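Local coordinates for protein UDP-N-acetylglucosamine 4,6-dehydratase (Vibrio fischeri, PDB 3PVZ) that binds NAD and probably acts as a lyase that removes water from UDP-N-acetylglucosamine, at residues Thr133-Ile138 with Gln359-Met364; Lys179-Met184 with Gln377-Met382; Met184-Lys189 with Ile193-Ala198. One frame throughout, in Å; residues are numbered along the deposited sequence.

Contact 1 of 3, residues Thr133-Ile138 with Gln359-Met364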
loop_
_atom_site.group_PDB
_atom_site.type_symbol
_atom_site.label_atom_id
_atom_site.label_comp_id
_atom_site.label_asym_id
_atom_site.label_seq_id
_atom_site.Cartn_x
_atom_site.Cartn_y
_atom_site.Cartn_z
ATOM N N THR A 133 0.811 14.434 1.302
ATOM C CA THR A 133 1.522 13.206 1.608
ATOM C C THR A 133 2.343 13.326 2.901
ATOM O O THR A 133 2.383 12.392 3.701
ATOM C CB THR A 133 2.419 12.770 0.443
ATOM O OG1 THR A 133 1.677 12.815 -0.785
ATOM C CG2 THR A 133 2.891 11.366 0.660
ATOM N N LEU A 134 2.937 14.492 3.125
ATOM C CA LEU A 134 3.732 14.757 4.314
ATOM C C LEU A 134 2.891 14.685 5.570
ATOM O O LEU A 134 3.337 14.196 6.589
ATOM C CB LEU A 134 4.351 16.148 4.189
ATOM C CG LEU A 134 5.431 16.653 5.149
ATOM C CD1 LEU A 134 6.570 15.652 5.324
ATOM C CD2 LEU A 134 5.979 17.986 4.647
HETATM N N MSE A 135 1.674 15.202 5.508
HETATM C CA MSE A 135 0.769 15.152 6.657
HETATM C C MSE A 135 0.382 13.707 6.897
HETATM O O MSE A 135 0.339 13.277 8.026
HETATM C CB MSE A 135 -0.489 15.985 6.437
HETATM C CG MSE A 135 -1.500 15.970 7.545
HETATM SE SE MSE A 135 -0.779 16.663 9.170
HETATM C CE MSE A 135 -1.251 18.551 8.853
ATOM N N ARG A 136 0.145 12.949 5.833
ATOM C CA ARG A 136 -0.201 11.555 6.009
ATOM C C ARG A 136 0.932 10.772 6.690
ATOM O O ARG A 136 0.690 9.885 7.463
ATOM C CB ARG A 136 -0.597 10.891 4.676
ATOM C CG ARG A 136 -0.925 9.437 4.882
ATOM C CD ARG A 136 -1.392 8.711 3.649
ATOM N NE ARG A 136 -1.540 7.301 3.981
ATOM C CZ ARG A 136 -1.178 6.281 3.203
ATOM N NH1 ARG A 136 -0.622 6.467 2.022
ATOM N NH2 ARG A 136 -1.304 5.054 3.635
HETATM N N MSE A 137 2.161 11.099 6.351
HETATM C CA MSE A 137 3.341 10.433 6.882
HETATM C C MSE A 137 3.436 10.731 8.358
HETATM O O MSE A 137 3.835 9.907 9.135
HETATM C CB MSE A 137 4.611 10.939 6.108
HETATM C CG MSE A 137 5.901 10.978 6.904
HETATM SE SE MSE A 137 7.463 11.644 5.913
HETATM C CE MSE A 137 7.696 9.820 5.131
ATOM N N ILE A 138 3.076 11.942 8.739
ATOM C CA ILE A 138 3.057 12.314 10.151
ATOM C C ILE A 138 1.962 11.520 10.881
ATOM O O ILE A 138 2.181 11.078 12.010
ATOM C CB ILE A 138 2.808 13.820 10.349
ATOM C CG1 ILE A 138 4.039 14.629 9.949
ATOM C CG2 ILE A 138 2.454 14.114 11.795
ATOM C CD1 ILE A 138 3.698 16.073 9.733
ATOM N N GLN A 359 -1.020 20.182 19.109
ATOM C CA GLN A 359 -1.868 21.360 18.988
ATOM C C GLN A 359 -1.772 21.986 17.597
ATOM O O GLN A 359 -2.787 22.212 16.958
ATOM C CB GLN A 359 -1.537 22.398 20.083
ATOM C CG GLN A 359 -2.469 23.604 20.085
ATOM C CD GLN A 359 -1.978 24.755 20.959
ATOM O OE1 GLN A 359 -0.775 24.881 21.254
ATOM N NE2 GLN A 359 -2.918 25.614 21.375
ATOM N N LYS A 360 -0.553 22.262 17.146
ATOM C CA LYS A 360 -0.304 22.819 15.809
ATOM C C LYS A 360 -0.713 21.895 14.647
ATOM O O LYS A 360 -1.191 22.371 13.632
ATOM C CB LYS A 360 1.172 23.192 15.643
ATOM C CG LYS A 360 1.605 24.353 16.490
ATOM C CD LYS A 360 1.371 25.665 15.790
ATOM C CE LYS A 360 1.627 26.852 16.717
ATOM N NZ LYS A 360 0.772 26.801 17.959
ATOM N N ILE A 361 -0.498 20.584 14.766
ATOM C CA ILE A 361 -0.945 19.672 13.709
ATOM C C ILE A 361 -2.475 19.631 13.669
ATOM O O ILE A 361 -3.057 19.762 12.585
ATOM C CB ILE A 361 -0.384 18.252 13.846
ATOM C CG1 ILE A 361 1.117 18.230 13.558
ATOM C CG2 ILE A 361 -1.085 17.308 12.859
ATOM C CD1 ILE A 361 1.462 18.266 12.069
ATOM N N GLY A 362 -3.113 19.464 14.836
ATOM C CA GLY A 362 -4.583 19.453 14.949
ATOM C C GLY A 362 -5.232 20.688 14.290
ATOM O O GLY A 362 -6.248 20.558 13.616
ATOM N N GLN A 363 -4.613 21.862 14.469
ATOM C CA GLN A 363 -5.133 23.123 13.924
ATOM C C GLN A 363 -4.917 23.222 12.422
ATOM O O GLN A 363 -5.726 23.805 11.727
ATOM C CB GLN A 363 -4.523 24.362 14.622
ATOM C CG GLN A 363 -5.270 25.713 14.315
ATOM C CD GLN A 363 -6.696 25.806 14.946
ATOM O OE1 GLN A 363 -6.855 25.687 16.169
ATOM N NE2 GLN A 363 -7.721 26.021 14.105
HETATM N N MSE A 364 -3.822 22.690 11.904
HETATM C CA MSE A 364 -3.697 22.610 10.468
HETATM C C MSE A 364 -4.851 21.764 9.916
HETATM O O MSE A 364 -5.451 22.107 8.918
HETATM C CB MSE A 364 -2.357 22.007 10.070
HETATM C CG MSE A 364 -1.168 22.933 10.259
HETATM SE SE MSE A 364 0.489 22.033 9.756
HETATM C CE MSE A 364 1.548 22.491 11.349
#

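Contact 2 of 3, residues Lys179-Met184 with Gln377-Met382. With NAD (nicotinamide-adenine-dinucleotide), chain E.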
loop_
_atom_site.group_PDB
_atom_site.type_symbol
_atom_site.label_atom_id
_atom_site.label_comp_id
_atom_site.label_asym_id
_atom_site.label_seq_id
_atom_site.Cartn_x
_atom_site.Cartn_y
_atom_site.Cartn_z
ATOM N N LYS A 179 10.289 10.028 12.010
ATOM C CA LYS A 179 10.669 8.909 12.891
ATOM C C LYS A 179 11.357 9.454 14.168
ATOM O O LYS A 179 11.238 8.869 15.244
ATOM C CB LYS A 179 11.582 7.888 12.186
ATOM C CG LYS A 179 11.061 7.259 10.854
ATOM C CD LYS A 179 10.115 6.076 11.093
ATOM C CE LYS A 179 9.882 5.237 9.795
ATOM N NZ LYS A 179 11.004 4.309 9.494
ATOM N N ARG A 180 12.079 10.559 14.070
ATOM C CA ARG A 180 12.713 11.136 15.252
ATOM C C ARG A 180 11.678 11.740 16.190
ATOM O O ARG A 180 11.812 11.656 17.406
ATOM C CB ARG A 180 13.743 12.199 14.861
ATOM C CG ARG A 180 14.377 12.889 16.045
ATOM C CD ARG A 180 15.202 11.935 16.926
ATOM N NE ARG A 180 15.628 12.660 18.117
ATOM C CZ ARG A 180 15.069 12.573 19.322
ATOM N NH1 ARG A 180 14.071 11.716 19.565
ATOM N NH2 ARG A 180 15.559 13.325 20.306
ATOM N N ILE A 181 10.645 12.357 15.624
ATOM C CA ILE A 181 9.573 12.914 16.442
ATOM C C ILE A 181 8.787 11.755 17.065
ATOM O O ILE A 181 8.436 11.800 18.243
ATOM C CB ILE A 181 8.648 13.874 15.633
ATOM C CG1 ILE A 181 9.419 15.121 15.227
ATOM C CG2 ILE A 181 7.409 14.249 16.440
ATOM C CD1 ILE A 181 8.934 15.758 13.948
HETATM N N MSE A 182 8.563 10.709 16.297
HETATM C CA MSE A 182 7.895 9.521 16.828
HETATM C C MSE A 182 8.554 8.972 18.098
HETATM O O MSE A 182 7.869 8.621 19.051
HETATM C CB MSE A 182 7.894 8.408 15.798
HETATM C CG MSE A 182 7.158 7.149 16.284
HETATM SE SE MSE A 182 8.062 5.572 15.627
HETATM C CE MSE A 182 7.463 5.686 13.914
ATOM N N GLU A 183 9.881 8.864 18.055
ATOM C CA GLU A 183 10.713 8.403 19.185
ATOM C C GLU A 183 10.465 9.236 20.460
ATOM O O GLU A 183 10.454 8.704 21.572
ATOM C CB GLU A 183 12.196 8.490 18.803
ATOM C CG GLU A 183 13.175 7.999 19.870
ATOM C CD GLU A 183 14.659 8.124 19.473
ATOM O OE1 GLU A 183 15.035 9.072 18.743
ATOM O OE2 GLU A 183 15.459 7.277 19.937
HETATM N N MSE A 184 10.240 10.517 20.304
HETATM C CA MSE A 184 9.889 11.373 21.462
HETATM C C MSE A 184 8.562 10.895 22.084
HETATM O O MSE A 184 8.451 10.716 23.306
HETATM C CB MSE A 184 9.737 12.821 21.029
HETATM C CG MSE A 184 10.996 13.449 20.500
HETATM SE SE MSE A 184 10.669 15.258 19.837
HETATM C CE MSE A 184 12.428 15.674 19.146
ATOM N N GLN A 377 8.651 24.267 9.550
ATOM C CA GLN A 377 8.899 25.188 10.658
ATOM C C GLN A 377 8.583 24.564 12.009
ATOM O O GLN A 377 9.306 24.755 12.976
ATOM C CB GLN A 377 8.104 26.471 10.478
ATOM C CG GLN A 377 8.661 27.360 9.388
ATOM C CD GLN A 377 10.115 27.770 9.644
ATOM O OE1 GLN A 377 10.455 28.280 10.720
ATOM N NE2 GLN A 377 10.978 27.528 8.659
ATOM N N LEU A 378 7.492 23.824 12.081
ATOM C CA LEU A 378 7.188 23.083 13.278
ATOM C C LEU A 378 8.283 22.028 13.554
ATOM O O LEU A 378 8.724 21.876 14.680
ATOM C CB LEU A 378 5.814 22.440 13.138
ATOM C CG LEU A 378 5.338 21.493 14.218
ATOM C CD1 LEU A 378 5.185 22.244 15.527
ATOM C CD2 LEU A 378 4.024 20.904 13.722
ATOM N N PHE A 379 8.727 21.326 12.520
ATOM C CA PHE A 379 9.816 20.366 12.684
ATOM C C PHE A 379 11.102 21.031 13.193
ATOM O O PHE A 379 11.846 20.414 13.932
ATOM C CB PHE A 379 10.118 19.592 11.386
ATOM C CG PHE A 379 9.207 18.409 11.131
ATOM C CD1 PHE A 379 7.850 18.444 11.436
ATOM C CD2 PHE A 379 9.704 17.275 10.538
ATOM C CE1 PHE A 379 7.032 17.361 11.161
ATOM C CE2 PHE A 379 8.883 16.195 10.266
ATOM C CZ PHE A 379 7.549 16.247 10.576
ATOM N N PHE A 380 11.380 22.273 12.802
ATOM C CA PHE A 380 12.573 22.955 13.332
ATOM C C PHE A 380 12.452 23.219 14.840
ATOM O O PHE A 380 13.441 23.129 15.573
ATOM C CB PHE A 380 12.868 24.263 12.591
ATOM C CG PHE A 380 13.365 24.085 11.165
ATOM C CD1 PHE A 380 13.867 22.867 10.709
ATOM C CD2 PHE A 380 13.341 25.167 10.277
ATOM C CE1 PHE A 380 14.322 22.729 9.387
ATOM C CE2 PHE A 380 13.797 25.029 8.958
ATOM C CZ PHE A 380 14.295 23.805 8.523
ATOM N N ILE A 381 11.247 23.522 15.313
ATOM C CA ILE A 381 11.035 23.729 16.756
ATOM C C ILE A 381 11.158 22.396 17.487
ATOM O O ILE A 381 11.796 22.312 18.524
ATOM C CB ILE A 381 9.691 24.448 17.049
ATOM C CG1 ILE A 381 9.836 25.943 16.685
ATOM C CG2 ILE A 381 9.301 24.259 18.498
ATOM C CD1 ILE A 381 8.519 26.752 16.603
HETATM N N MSE A 382 10.602 21.342 16.903
HETATM C CA MSE A 382 10.686 20.026 17.511
HETATM C C MSE A 382 12.138 19.514 17.606
HETATM O O MSE A 382 12.515 18.935 18.614
HETATM C CB MSE A 382 9.820 19.026 16.730
HETATM C CG MSE A 382 8.326 19.364 16.668
HETATM SE SE MSE A 382 7.559 19.568 18.406
HETATM C CE MSE A 382 7.517 17.685 18.854
HETATM P PA NAD E . 6.677 -1.542 3.710
HETATM O O1A NAD E . 6.269 -0.438 2.789
HETATM O O2A NAD E . 6.894 -2.806 2.936
HETATM O O5B NAD E . 5.466 -2.013 4.627
HETATM C C5B NAD E . 4.814 -0.975 5.391
HETATM C C4B NAD E . 3.422 -1.564 5.644
HETATM O O4B NAD E . 2.608 -0.709 6.419
HETATM C C3B NAD E . 2.687 -1.803 4.286
HETATM O O3B NAD E . 2.222 -3.133 4.180
HETATM C C2B NAD E . 1.532 -0.776 4.344
HETATM O O2B NAD E . 0.397 -1.119 3.558
HETATM C C1B NAD E . 1.316 -0.774 5.875
HETATM N N9A NAD E . 0.597 0.420 6.296
HETATM C C8A NAD E . 0.929 1.695 6.051
HETATM N N7A NAD E . 0.039 2.507 6.522
HETATM C C5A NAD E . -0.881 1.744 7.187
HETATM C C6A NAD E . -2.055 2.018 7.881
HETATM N N6A NAD E . -2.392 3.339 8.052
HETATM N N1A NAD E . -2.778 1.026 8.392
HETATM C C2A NAD E . -2.412 -0.239 8.220
HETATM N N3A NAD E . -1.327 -0.540 7.549
HETATM C C4A NAD E . -0.553 0.405 7.034
HETATM O O3 NAD E . 7.947 -1.060 4.572
HETATM P PN NAD E . 8.964 -2.178 5.180
HETATM O O1N NAD E . 10.149 -2.360 4.246
HETATM O O2N NAD E . 8.427 -3.470 5.641
HETATM O O5D NAD E . 9.632 -1.271 6.389
HETATM C C5D NAD E . 8.787 -1.222 7.529
HETATM C C4D NAD E . 9.436 -0.330 8.594
HETATM O O4D NAD E . 10.865 -0.625 8.694
HETATM C C3D NAD E . 9.346 1.152 8.166
HETATM O O3D NAD E . 9.321 2.061 9.289
HETATM C C2D NAD E . 10.702 1.386 7.463
HETATM O O2D NAD E . 11.091 2.768 7.463
HETATM C C1D NAD E . 11.637 0.557 8.343
HETATM N N1N NAD E . 12.896 0.217 7.662
HETATM C C2N NAD E . 12.837 -0.515 6.543
HETATM C C3N NAD E . 13.987 -0.877 5.873
HETATM C C7N NAD E . 13.941 -1.658 4.625
HETATM O O7N NAD E . 15.017 -1.857 4.065
HETATM N N7N NAD E . 12.798 -2.109 4.086
HETATM C C4N NAD E . 15.244 -0.465 6.381
HETATM C C5N NAD E . 15.263 0.277 7.550
HETATM C C6N NAD E . 14.062 0.620 8.174
#

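Contact 3 of 3, residues Met184-Lys189 with Ile193-Ala198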
loop_
_atom_site.group_PDB
_atom_site.type_symbol
_atom_site.label_atom_id
_atom_site.label_comp_id
_atom_site.label_asym_id
_atom_site.label_seq_id
_atom_site.Cartn_x
_atom_site.Cartn_y
_atom_site.Cartn_z
HETATM N N MSE A 184 10.240 10.517 20.304
HETATM C CA MSE A 184 9.889 11.373 21.462
HETATM C C MSE A 184 8.562 10.895 22.084
HETATM O O MSE A 184 8.451 10.716 23.306
HETATM C CB MSE A 184 9.737 12.821 21.029
HETATM C CG MSE A 184 10.996 13.449 20.500
HETATM SE SE MSE A 184 10.669 15.258 19.837
HETATM C CE MSE A 184 12.428 15.674 19.146
ATOM N N PHE A 185 7.568 10.655 21.232
ATOM C CA PHE A 185 6.275 10.156 21.695
ATOM C C PHE A 185 6.426 8.796 22.326
ATOM O O PHE A 185 5.741 8.496 23.294
ATOM C CB PHE A 185 5.215 10.112 20.558
ATOM C CG PHE A 185 4.611 11.453 20.242
ATOM C CD1 PHE A 185 3.493 11.895 20.917
ATOM C CD2 PHE A 185 5.223 12.302 19.334
ATOM C CE1 PHE A 185 2.948 13.154 20.660
ATOM C CE2 PHE A 185 4.715 13.559 19.064
ATOM C CZ PHE A 185 3.556 13.993 19.718
ATOM N N LEU A 186 7.272 7.963 21.728
ATOM C CA LEU A 186 7.589 6.626 22.226
ATOM C C LEU A 186 8.240 6.717 23.627
ATOM O O LEU A 186 7.979 5.935 24.488
ATOM C CB LEU A 186 8.607 5.966 21.316
ATOM C CG LEU A 186 8.269 4.853 20.352
ATOM C CD1 LEU A 186 7.116 5.220 19.455
ATOM C CD2 LEU A 186 9.545 4.457 19.548
HETATM N N MSE A 187 9.141 7.661 23.809
HETATM C CA MSE A 187 9.796 7.801 25.083
HETATM C C MSE A 187 8.755 8.133 26.141
HETATM O O MSE A 187 8.863 7.628 27.233
HETATM C CB MSE A 187 10.932 8.838 25.055
HETATM C CG MSE A 187 12.220 8.422 24.341
HETATM SE SE MSE A 187 12.933 6.595 24.662
HETATM C CE MSE A 187 12.125 5.663 23.107
ATOM N N ARG A 188 7.752 8.959 25.835
ATOM C CA ARG A 188 6.732 9.289 26.832
ATOM C C ARG A 188 5.941 8.055 27.179
ATOM O O ARG A 188 5.684 7.800 28.358
ATOM C CB ARG A 188 5.767 10.356 26.360
ATOM C CG ARG A 188 4.629 10.595 27.321
ATOM C CD ARG A 188 3.911 11.937 27.063
ATOM N NE ARG A 188 3.118 11.888 25.836
ATOM C CZ ARG A 188 2.389 12.893 25.382
ATOM N NH1 ARG A 188 1.713 12.749 24.260
ATOM N NH2 ARG A 188 2.351 14.062 26.036
ATOM N N LYS A 189 5.540 7.311 26.155
ATOM C CA LYS A 189 4.770 6.062 26.355
ATOM C C LYS A 189 5.520 4.950 27.067
ATOM O O LYS A 189 4.908 4.091 27.693
ATOM C CB LYS A 189 4.267 5.517 25.022
ATOM C CG LYS A 189 3.067 6.293 24.449
ATOM C CD LYS A 189 1.904 6.328 25.462
ATOM C CE LYS A 189 0.614 6.886 24.890
ATOM N NZ LYS A 189 0.750 8.257 24.402
ATOM N N ILE A 193 4.540 1.544 29.500
ATOM C CA ILE A 193 4.608 0.198 28.972
ATOM C C ILE A 193 6.008 0.010 28.425
ATOM O O ILE A 193 6.609 0.959 27.935
ATOM C CB ILE A 193 3.562 0.001 27.824
ATOM C CG1 ILE A 193 3.485 -1.463 27.367
ATOM C CG2 ILE A 193 3.890 0.880 26.660
ATOM C CD1 ILE A 193 2.300 -1.756 26.402
ATOM N N ALA A 194 6.521 -1.210 28.545
ATOM C CA ALA A 194 7.739 -1.628 27.895
ATOM C C ALA A 194 7.668 -1.488 26.342
ATOM O O ALA A 194 6.828 -2.123 25.674
ATOM C CB ALA A 194 8.071 -3.081 28.285
ATOM N N ILE A 195 8.581 -0.681 25.800
ATOM C CA ILE A 195 8.719 -0.470 24.367
ATOM C C ILE A 195 10.142 -0.820 23.941
ATOM O O ILE A 195 11.124 -0.328 24.527
ATOM C CB ILE A 195 8.449 1.019 23.983
ATOM C CG1 ILE A 195 7.043 1.440 24.419
ATOM C CG2 ILE A 195 8.586 1.232 22.469
ATOM C CD1 ILE A 195 6.677 2.894 24.115
ATOM N N SER A 196 10.289 -1.656 22.929
ATOM C CA SER A 196 11.613 -1.889 22.365
ATOM C C SER A 196 11.555 -1.741 20.853
ATOM O O SER A 196 10.483 -1.907 20.277
ATOM C CB SER A 196 12.156 -3.265 22.781
ATOM O OG SER A 196 11.598 -4.350 22.049
ATOM N N THR A 197 12.695 -1.447 20.210
ATOM C CA THR A 197 12.705 -1.263 18.761
ATOM C C THR A 197 13.824 -2.061 18.084
ATOM O O THR A 197 14.528 -2.839 18.720
ATOM C CB THR A 197 12.840 0.230 18.378
ATOM O OG1 THR A 197 14.133 0.686 18.739
ATOM C CG2 THR A 197 11.819 1.132 19.094
ATOM N N ALA A 198 13.911 -1.916 16.764
ATOM C CA ALA A 198 15.016 -2.387 15.989
ATOM C C ALA A 198 15.493 -1.327 15.012
ATOM O O ALA A 198 14.734 -0.500 14.563
ATOM C CB ALA A 198 14.655 -3.606 15.278
#

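Contact 1 of 3, residues Thr133-Ile138 with Gln359-Met364
M135 reaches from helix 131-154, a helix of the Rossmann-type core, to I361 and M364 on helix 351-367, the first of two successive helices near the C-terminus. The contact is therefore a helix-helix packing between the nucleotide-binding core and the C-terminal helical pair. The two short segments run in roughly opposing directions, at 135°, with axes 12.3 Å apart, so that long side chains have to bridge the gap.

The selenomethionine M135 spans most of it. Its CB leaves the helix at a slant to the partner, and CG continues anti to the backbone N (chi1 178°), beside the carbonyl carbon. Neither carbon meets the other helix. A bend about the CB-CG bond (chi2 61°) then carries SE across to I361, where it lies 3.8 Å from CG2 of I361 and 4.0 Å from CD1 of the same residue. The selenium thus sits against both outer methyls of the isoleucine. A second bend takes CE on to M364, whose CB is 3.8 Å from CE of M135 and whose own SE is 4.0 Å from it.

One helical turn further along, I138 supplies a second point of contact and meets I361 end to end. Within the segment 133-138, both M135 and I138 touch I361, and its CD1 serves both. Beyond the two segments, F143 of helix 131-154 touches both I138 and I361, while W370 lies against M135. The same turn also borders the second subunit: M135 packs on its E102, and R136 NH1 is hydrogen-bonded to the backbone O of A95 and I68 there. Across the contact itself no polar atom is paired, and its end nearer F143 is a methyl pair, I138 CD1 to I361 CD1 at 3.9 Å.

Contact 2 of 3, residues Lys179-Met184 with Gln377-Met382
NZ of K179 donates to both hydroxyls of the nicotinamide ribose, at 2.6 Å from NZ to O2D of NAD and 2.8 Å from NZ to O3D, so a single nitrogen spans the diol. From the same helix, I181 and M184 face the C-terminal helix 372-382.

CD1 of I181 stands over the face of the F379 ring, 3.5 Å from the ring centroid and only 4° off the normal. This is a CH-pi contact in which the methyl is nearly equidistant from all six ring carbons. The F379 ring gets there because its side chain swings in toward helix 174-189 although its CB starts off obliquely. With CG1 of I181 beside the backbone N (chi1 -67°), CG2 falls anti to it and rests 4.2 Å from CE of M382. Both I181 contacts are those of one of its two deposited conformers and are less certain for the other.

M184, extended beyond CG, crosses M382. Its SE lies 4.1 Å from CE of M382, while its own methyl CE comes to 3.3 Å from the backbone O of M382, a close approach without a hydrogen bond. On the adjoining side of the helix, E183 is hydrogen-bonded to N345 and S347.

The two segments cross at 49°. K179 binds the nicotinamide ribose, as the conserved lysine does in short-chain dehydrogenases/reductases, and helix 372-382 packs on the helix that carries it.

Contact 3 of 3, residues Met184-Lys189 with Ile193-Ala198
CD1 of I195 pushes into the last turn of helix 174-189, 3.3 Å from the backbone O of L186 and 3.7 Å from CB of K189. Its CG1 lies anti to the carbonyl carbon (chi1 -58°), and the rest of the chain is extended, which carries the methyl end-on to the helix. L186 packs beside it: CG of L186 is 4.2 Å from CG2 of I195, and its CD2 branch goes on to CG2 of T197 at 4.1 Å. Two inward-facing strand residues, one on either side of S196, thus rest on a single leucine.

Where the helix ends, a hydrogen bond closes the turn. N of I193 donates to O of K189 over 3.1 Å, in the plane of that carbonyl but with a bent N-H...O angle of 141°. CG2 of I193 also lies 3.5 Å from the same oxygen of K189, so the methyl lies against the oxygen that accepts the N-H.

Further out, the polar ends are held by other elements. While CB of K189 stays on the strand, its bent chain leads NZ away to a salt bridge with D146 of helix 131-154. OG1 of T197 is hydrogen-bonded to S164, leaving its methyl for L186. The strand itself is fixed by backbone hydrogen bonds to Y160 and C162 of strand 159-163, and to R254 and D255 at the start of strand 255-259.

Helix and strand run in roughly opposite directions, at 146°. With parallel strand 159-163 preceding the helix, this is the return half of a beta-alpha-beta crossover, the repeating unit of a Rossmann fold.

Contacts 2 and 3 share helix 174-189 and its residue M184, with centres about 15 Å apart: contact 2 uses the middle of the helix, contact 3 its C-terminal end and the central sheet. Contact 1 lies about 12 Å from contact 2, between centres, and about 21 Å from contact 3. Contacts 1 and 2 interlock along the chain: helices 131-154 and 174-189 come first, followed much later by helices 351-367 and 372-382. Contact 3 is local and nested within both. L378 packs on I361 and M364 within the C-terminal pair, and F379 meets I138 of helix 131-154, linking contacts 1 and 2, while helix 174-189 connects them to the sheet and the NAD site.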